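Local coordinates for protein putative ABC transporter subunit, substrate-binding component (Rhodopseudomonas palustris, PDB 4EVQ) that binds 4-hydroxybenzoate and probably delivers such lignin-derived aromatic compounds to an ABC transporter for uptake, at residues G150-A162 and G180-V193. Numbering follows the deposited sequence.
Sequences GLKKAVTVTWKYA and GEVVKDITIAFPDV. With PHB (p-hydroxybenzoic acid), chain H; SO4 (sulfate ion), chain E.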
loop_
_atom_site.group_PDB
_atom_site.type_symbol
_atom_site.label_atom_id
_atom_site.label_comp_id
_atom_site.label_asym_id
_atom_site.label_seq_id
_atom_site.Cartn_x
_atom_site.Cartn_y
_atom_site.Cartn_z
ATOM N N GLY A 150 -12.929 -7.013 -21.296
ATOM C CA GLY A 150 -13.346 -8.156 -22.096
ATOM C C GLY A 150 -12.627 -9.466 -21.826
ATOM O O GLY A 150 -12.796 -10.430 -22.555
ATOM N N LEU A 151 -11.864 -9.525 -20.736
ATOM C CA LEU A 151 -11.181 -10.746 -20.356
ATOM C C LEU A 151 -12.100 -11.719 -19.638
ATOM O O LEU A 151 -13.037 -11.315 -18.949
ATOM C CB LEU A 151 -10.015 -10.374 -19.431
ATOM C CG LEU A 151 -8.974 -9.532 -20.150
ATOM C CD1 LEU A 151 -8.070 -8.902 -19.145
ATOM C CD2 LEU A 151 -8.151 -10.306 -21.193
ATOM N N LYS A 152 -11.826 -13.011 -19.794
ATOM C CA LYS A 152 -12.779 -14.042 -19.422
ATOM C C LYS A 152 -12.194 -15.262 -18.720
ATOM O O LYS A 152 -12.931 -16.081 -18.189
ATOM C CB LYS A 152 -13.533 -14.566 -20.705
ATOM C CG LYS A 152 -14.251 -13.533 -21.590
ATOM C CD LYS A 152 -15.240 -14.225 -22.541
ATOM C CE LYS A 152 -14.619 -15.448 -23.248
ATOM N NZ LYS A 152 -15.608 -16.244 -24.085
ATOM N N LYS A 153 -10.869 -15.441 -18.768
ATOM C CA LYS A 153 -10.276 -16.713 -18.366
ATOM C C LYS A 153 -8.902 -16.451 -17.734
ATOM O O LYS A 153 -7.904 -16.360 -18.426
ATOM C CB LYS A 153 -10.119 -17.618 -19.583
ATOM C CG LYS A 153 -9.564 -19.007 -19.284
ATOM C CD LYS A 153 -9.302 -19.800 -20.586
ATOM C CE LYS A 153 -8.695 -21.143 -20.323
ATOM N NZ LYS A 153 -8.309 -21.881 -21.600
ATOM N N ALA A 154 -8.877 -16.329 -16.397
ATOM C CA ALA A 154 -7.690 -15.875 -15.716
ATOM C C ALA A 154 -6.971 -16.977 -14.975
ATOM O O ALA A 154 -7.588 -17.945 -14.506
ATOM C CB ALA A 154 -8.074 -14.803 -14.675
ATOM N N VAL A 155 -5.663 -16.826 -14.868
ATOM C CA VAL A 155 -4.889 -17.531 -13.848
ATOM C C VAL A 155 -4.316 -16.473 -12.904
ATOM O O VAL A 155 -3.896 -15.408 -13.356
ATOM C CB VAL A 155 -3.720 -18.324 -14.471
ATOM C CG1 VAL A 155 -2.749 -18.869 -13.402
ATOM C CG2 VAL A 155 -4.238 -19.446 -15.327
ATOM N N THR A 156 -4.322 -16.753 -11.594
ATOM C CA THR A 156 -3.711 -15.849 -10.626
ATOM C C THR A 156 -2.386 -16.424 -10.123
ATOM O O THR A 156 -2.211 -17.666 -10.090
ATOM C CB THR A 156 -4.598 -15.549 -9.421
ATOM O OG1 THR A 156 -4.694 -16.703 -8.614
ATOM C CG2 THR A 156 -5.969 -15.087 -9.841
ATOM N N VAL A 157 -1.441 -15.551 -9.809
ATOM C CA VAL A 157 -0.192 -15.999 -9.229
ATOM C C VAL A 157 0.262 -14.955 -8.193
ATOM O O VAL A 157 0.294 -13.746 -8.481
ATOM C CB VAL A 157 0.857 -16.279 -10.320
ATOM C CG1 VAL A 157 1.133 -15.089 -11.150
ATOM C CG2 VAL A 157 2.115 -16.851 -9.720
ATOM N N THR A 158 0.653 -15.432 -7.032
ATOM C CA THR A 158 1.054 -14.522 -5.959
ATOM C C THR A 158 1.810 -15.301 -4.909
ATOM O O THR A 158 1.994 -16.508 -5.025
ATOM C CB THR A 158 -0.145 -13.753 -5.348
ATOM O OG1 THR A 158 0.347 -12.710 -4.501
ATOM C CG2 THR A 158 -1.026 -14.655 -4.541
ATOM N N TRP A 159 2.250 -14.589 -3.882
ATOM C CA TRP A 159 2.882 -15.185 -2.726
ATOM C C TRP A 159 1.842 -15.716 -1.734
ATOM O O TRP A 159 0.753 -15.133 -1.574
ATOM C CB TRP A 159 3.777 -14.155 -2.016
ATOM C CG TRP A 159 5.124 -13.963 -2.635
ATOM C CD1 TRP A 159 5.973 -14.948 -3.053
ATOM C CD2 TRP A 159 5.798 -12.729 -2.870
ATOM N NE1 TRP A 159 7.135 -14.405 -3.487
ATOM C CE2 TRP A 159 7.074 -13.041 -3.383
ATOM C CE3 TRP A 159 5.478 -11.395 -2.639
ATOM C CZ2 TRP A 159 8.016 -12.060 -3.707
ATOM C CZ3 TRP A 159 6.395 -10.445 -2.927
ATOM C CH2 TRP A 159 7.644 -10.767 -3.484
ATOM N N LYS A 160 2.208 -16.806 -1.063
ATOM C CA LYS A 160 1.351 -17.484 -0.119
ATOM C C LYS A 160 1.432 -16.807 1.272
ATOM O O LYS A 160 2.071 -17.280 2.204
ATOM C CB LYS A 160 1.686 -18.960 -0.044
ATOM C CG LYS A 160 0.625 -19.775 0.723
ATOM C CD LYS A 160 0.766 -21.271 0.633
ATOM C CE LYS A 160 -0.277 -21.917 1.541
ATOM N NZ LYS A 160 -0.032 -21.681 2.993
ATOM N N TYR A 161 0.778 -15.665 1.383
ATOM C CA TYR A 161 0.583 -15.029 2.667
ATOM C C TYR A 161 -0.663 -14.156 2.539
ATOM O O TYR A 161 -1.202 -13.999 1.450
ATOM C CB TYR A 161 1.824 -14.277 3.179
ATOM C CG TYR A 161 2.020 -12.862 2.654
ATOM C CD1 TYR A 161 2.529 -12.660 1.404
ATOM C CD2 TYR A 161 1.759 -11.733 3.437
ATOM C CE1 TYR A 161 2.772 -11.381 0.925
ATOM C CE2 TYR A 161 1.988 -10.479 2.968
ATOM C CZ TYR A 161 2.497 -10.289 1.714
ATOM O OH TYR A 161 2.751 -9.036 1.241
ATOM N N ALA A 162 -1.049 -13.509 3.638
ATOM C CA ALA A 162 -2.346 -12.825 3.716
ATOM C C ALA A 162 -2.602 -11.850 2.597
ATOM O O ALA A 162 -3.702 -11.781 2.092
ATOM C CB ALA A 162 -2.525 -12.143 5.081
ATOM N N GLY A 180 -16.540 -13.971 -15.575
ATOM C CA GLY A 180 -15.237 -14.544 -15.893
ATOM C C GLY A 180 -15.009 -15.821 -15.119
ATOM O O GLY A 180 -15.686 -16.109 -14.150
ATOM N N GLU A 181 -14.028 -16.595 -15.568
ATOM C CA GLU A 181 -13.620 -17.803 -14.888
ATOM C C GLU A 181 -12.168 -17.678 -14.465
ATOM O O GLU A 181 -11.359 -17.175 -15.230
ATOM C CB GLU A 181 -13.721 -18.999 -15.825
ATOM C CG GLU A 181 -15.059 -19.294 -16.323
ATOM C CD GLU A 181 -15.114 -20.710 -16.851
ATOM O OE1 GLU A 181 -14.031 -21.297 -17.175
ATOM O OE2 GLU A 181 -16.236 -21.239 -16.914
ATOM N N VAL A 182 -11.866 -18.125 -13.244
ATOM C CA VAL A 182 -10.491 -18.182 -12.755
ATOM C C VAL A 182 -10.151 -19.660 -12.775
ATOM O O VAL A 182 -10.687 -20.460 -12.003
ATOM C CB VAL A 182 -10.379 -17.605 -11.358
ATOM C CG1 VAL A 182 -8.929 -17.659 -10.917
ATOM C CG2 VAL A 182 -10.885 -16.165 -11.356
ATOM N N VAL A 183 -9.265 -20.045 -13.691
ATOM C CA VAL A 183 -9.031 -21.473 -13.897
ATOM C C VAL A 183 -7.987 -22.094 -12.974
ATOM O O VAL A 183 -7.918 -23.315 -12.848
ATOM C CB VAL A 183 -8.740 -21.803 -15.361
ATOM C CG1 VAL A 183 -9.943 -21.393 -16.236
ATOM C CG2 VAL A 183 -7.471 -21.208 -15.866
ATOM N N LYS A 184 -7.197 -21.242 -12.324
ATOM C CA LYS A 184 -6.200 -21.715 -11.381
ATOM C C LYS A 184 -5.688 -20.559 -10.563
ATOM O O LYS A 184 -5.522 -19.478 -11.078
ATOM C CB LYS A 184 -5.031 -22.370 -12.108
ATOM C CG LYS A 184 -4.127 -23.235 -11.243
ATOM C CD LYS A 184 -4.766 -24.534 -10.870
ATOM C CE LYS A 184 -4.935 -25.431 -12.071
ATOM N NZ LYS A 184 -5.532 -26.763 -11.701
ATOM N N ASP A 185 -5.430 -20.821 -9.285
ATOM C CA ASP A 185 -4.697 -19.899 -8.423
ATOM C C ASP A 185 -3.375 -20.571 -8.059
ATOM O O ASP A 185 -3.376 -21.601 -7.388
ATOM C CB ASP A 185 -5.489 -19.581 -7.161
ATOM C CG ASP A 185 -6.831 -18.981 -7.465
ATOM O OD1 ASP A 185 -6.915 -17.917 -8.064
ATOM O OD2 ASP A 185 -7.834 -19.639 -7.117
ATOM N N ILE A 186 -2.283 -19.996 -8.508
ATOM C CA ILE A 186 -0.960 -20.527 -8.228
ATOM C C ILE A 186 -0.344 -19.661 -7.111
ATOM O O ILE A 186 -0.419 -18.419 -7.144
ATOM C CB ILE A 186 -0.056 -20.468 -9.491
ATOM C CG1 ILE A 186 -0.689 -21.233 -10.661
ATOM C CG2 ILE A 186 1.343 -20.959 -9.196
ATOM C CD1 ILE A 186 0.001 -21.059 -11.987
ATOM N N THR A 187 0.292 -20.321 -6.150
ATOM C CA THR A 187 1.022 -19.615 -5.144
ATOM C C THR A 187 2.480 -20.053 -5.085
ATOM O O THR A 187 2.861 -21.174 -5.486
ATOM C CB THR A 187 0.423 -19.662 -3.739
ATOM O OG1 THR A 187 0.435 -20.987 -3.231
ATOM C CG2 THR A 187 -0.993 -19.096 -3.736
ATOM N N ILE A 188 3.267 -19.136 -4.586
ATOM C CA ILE A 188 4.691 -19.241 -4.450
ATOM C C ILE A 188 4.968 -18.966 -2.965
ATOM O O ILE A 188 4.388 -18.016 -2.388
ATOM C CB ILE A 188 5.351 -18.056 -5.337
ATOM C CG1 ILE A 188 4.941 -18.177 -6.803
ATOM C CG2 ILE A 188 6.807 -18.049 -5.226
ATOM C CD1 ILE A 188 5.505 -19.400 -7.524
ATOM N N ALA A 189 5.861 -19.705 -2.298
ATOM C CA ALA A 189 6.177 -19.396 -0.904
ATOM C C ALA A 189 6.799 -17.998 -0.786
ATOM O O ALA A 189 7.608 -17.634 -1.615
ATOM C CB ALA A 189 7.209 -20.414 -0.408
ATOM N N PHE A 190 6.451 -17.227 0.243
ATOM C CA PHE A 190 6.978 -15.866 0.405
ATOM C C PHE A 190 8.351 -15.924 1.090
ATOM O O PHE A 190 8.499 -16.595 2.102
ATOM C CB PHE A 190 6.037 -15.055 1.306
ATOM C CG PHE A 190 6.518 -13.673 1.578
ATOM C CD1 PHE A 190 6.349 -12.675 0.670
ATOM C CD2 PHE A 190 7.140 -13.360 2.769
ATOM C CE1 PHE A 190 6.789 -11.426 0.889
ATOM C CE2 PHE A 190 7.562 -12.072 3.021
ATOM C CZ PHE A 190 7.384 -11.098 2.075
ATOM N N PRO A 191 9.351 -15.209 0.570
ATOM C CA PRO A 191 9.429 -14.362 -0.618
ATOM C C PRO A 191 10.240 -15.026 -1.741
ATOM O O PRO A 191 11.134 -14.405 -2.301
ATOM C CB PRO A 191 10.170 -13.178 -0.091
ATOM C CG PRO A 191 11.170 -13.784 0.859
ATOM C CD PRO A 191 10.502 -14.980 1.473
ATOM N N ASP A 192 9.915 -16.267 -2.076
ATOM C CA ASP A 192 10.645 -16.955 -3.139
ATOM C C ASP A 192 10.426 -16.267 -4.479
ATOM O O ASP A 192 9.340 -15.718 -4.753
ATOM C CB ASP A 192 10.213 -18.424 -3.156
ATOM C CG ASP A 192 11.174 -19.319 -3.911
ATOM O OD1 ASP A 192 12.194 -19.683 -3.346
ATOM O OD2 ASP A 192 10.917 -19.675 -5.050
ATOM N N VAL A 193 11.428 -16.334 -5.343
ATOM C CA VAL A 193 11.365 -15.728 -6.658
ATOM C C VAL A 193 11.719 -16.711 -7.779
ATOM O O VAL A 193 12.132 -16.319 -8.864
ATOM C CB VAL A 193 12.191 -14.480 -6.748
ATOM C CG1 VAL A 193 11.708 -13.450 -5.744
ATOM C CG2 VAL A 193 13.681 -14.749 -6.450
HETATM C "C1'" PHB H . 0.966 -6.304 2.237
HETATM O "O1'" PHB H . 1.534 -7.290 2.763
HETATM O "O2'" PHB H . -0.140 -5.814 2.695
HETATM C C1 PHB H . 1.527 -5.616 1.056
HETATM C C2 PHB H . 2.896 -5.701 0.803
HETATM C C3 PHB H . 3.426 -5.074 -0.314
HETATM C C4 PHB H . 2.608 -4.398 -1.159
HETATM C C5 PHB H . 1.251 -4.281 -0.916
HETATM C C6 PHB H . 0.739 -4.902 0.184
HETATM O O4 PHB H . 3.103 -3.786 -2.250
HETATM S S SO4 E . -4.400 -28.259 -8.507
HETATM O O1 SO4 E . -3.460 -28.454 -7.390
HETATM O O2 SO4 E . -3.614 -27.723 -9.633
HETATM O O3 SO4 E . -5.495 -27.370 -8.136
HETATM O O4 SO4 E . -4.992 -29.555 -8.884
HETATM O O HOH W 1 -2.889 -17.123 -6.567
HETATM O O HOH W 2 4.659 -18.247 2.289
#
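Thr156 OG1 is held by two partners: it donates to Asp185 OD1, 2.6 Å away on that oxygen's anti lone pair, and accepts from a water that also donates to Ile186 O. With chi1 at 71°, OG1 sits between the backbone N and the carbonyl carbon of its own residue, turned to this carboxylate; Asp185 OD2 pairs with Lys172 of helix 162-177. Strands 153-159 and 181-188 are the parallel neighbours of a beta-alpha-beta unit, 181-188 forming one border of its sheet in this periplasmic-binding-protein fold. Ile186 N bonds to Thr156 O (2.8 Å); on the face opposite Thr156 and Asp185, Val155 CG1 meets Ile186 CD1 at 3.8 Å. Near the C-terminal ends of the strands, Trp159 NE1 donates almost straight (170°) and in its ring plane to Asp192 O, at 2.9 Å. The edge of Phe190 stands over the six-membered ring of Trp159 in a T-shaped pair, centroids 5.0 Å apart, planes at 89°. With the indole cut back to a methyl group, as in an alanine, Asp192 O is likely to lose this donor and the Phe190 ring the face its edge rests on. Phe190 CD1 also meets Tyr161 CE1 at 3.8 Å, and Tyr161 OH donates to O1' of the bound 4-hydroxybenzoate at 2.6 Å.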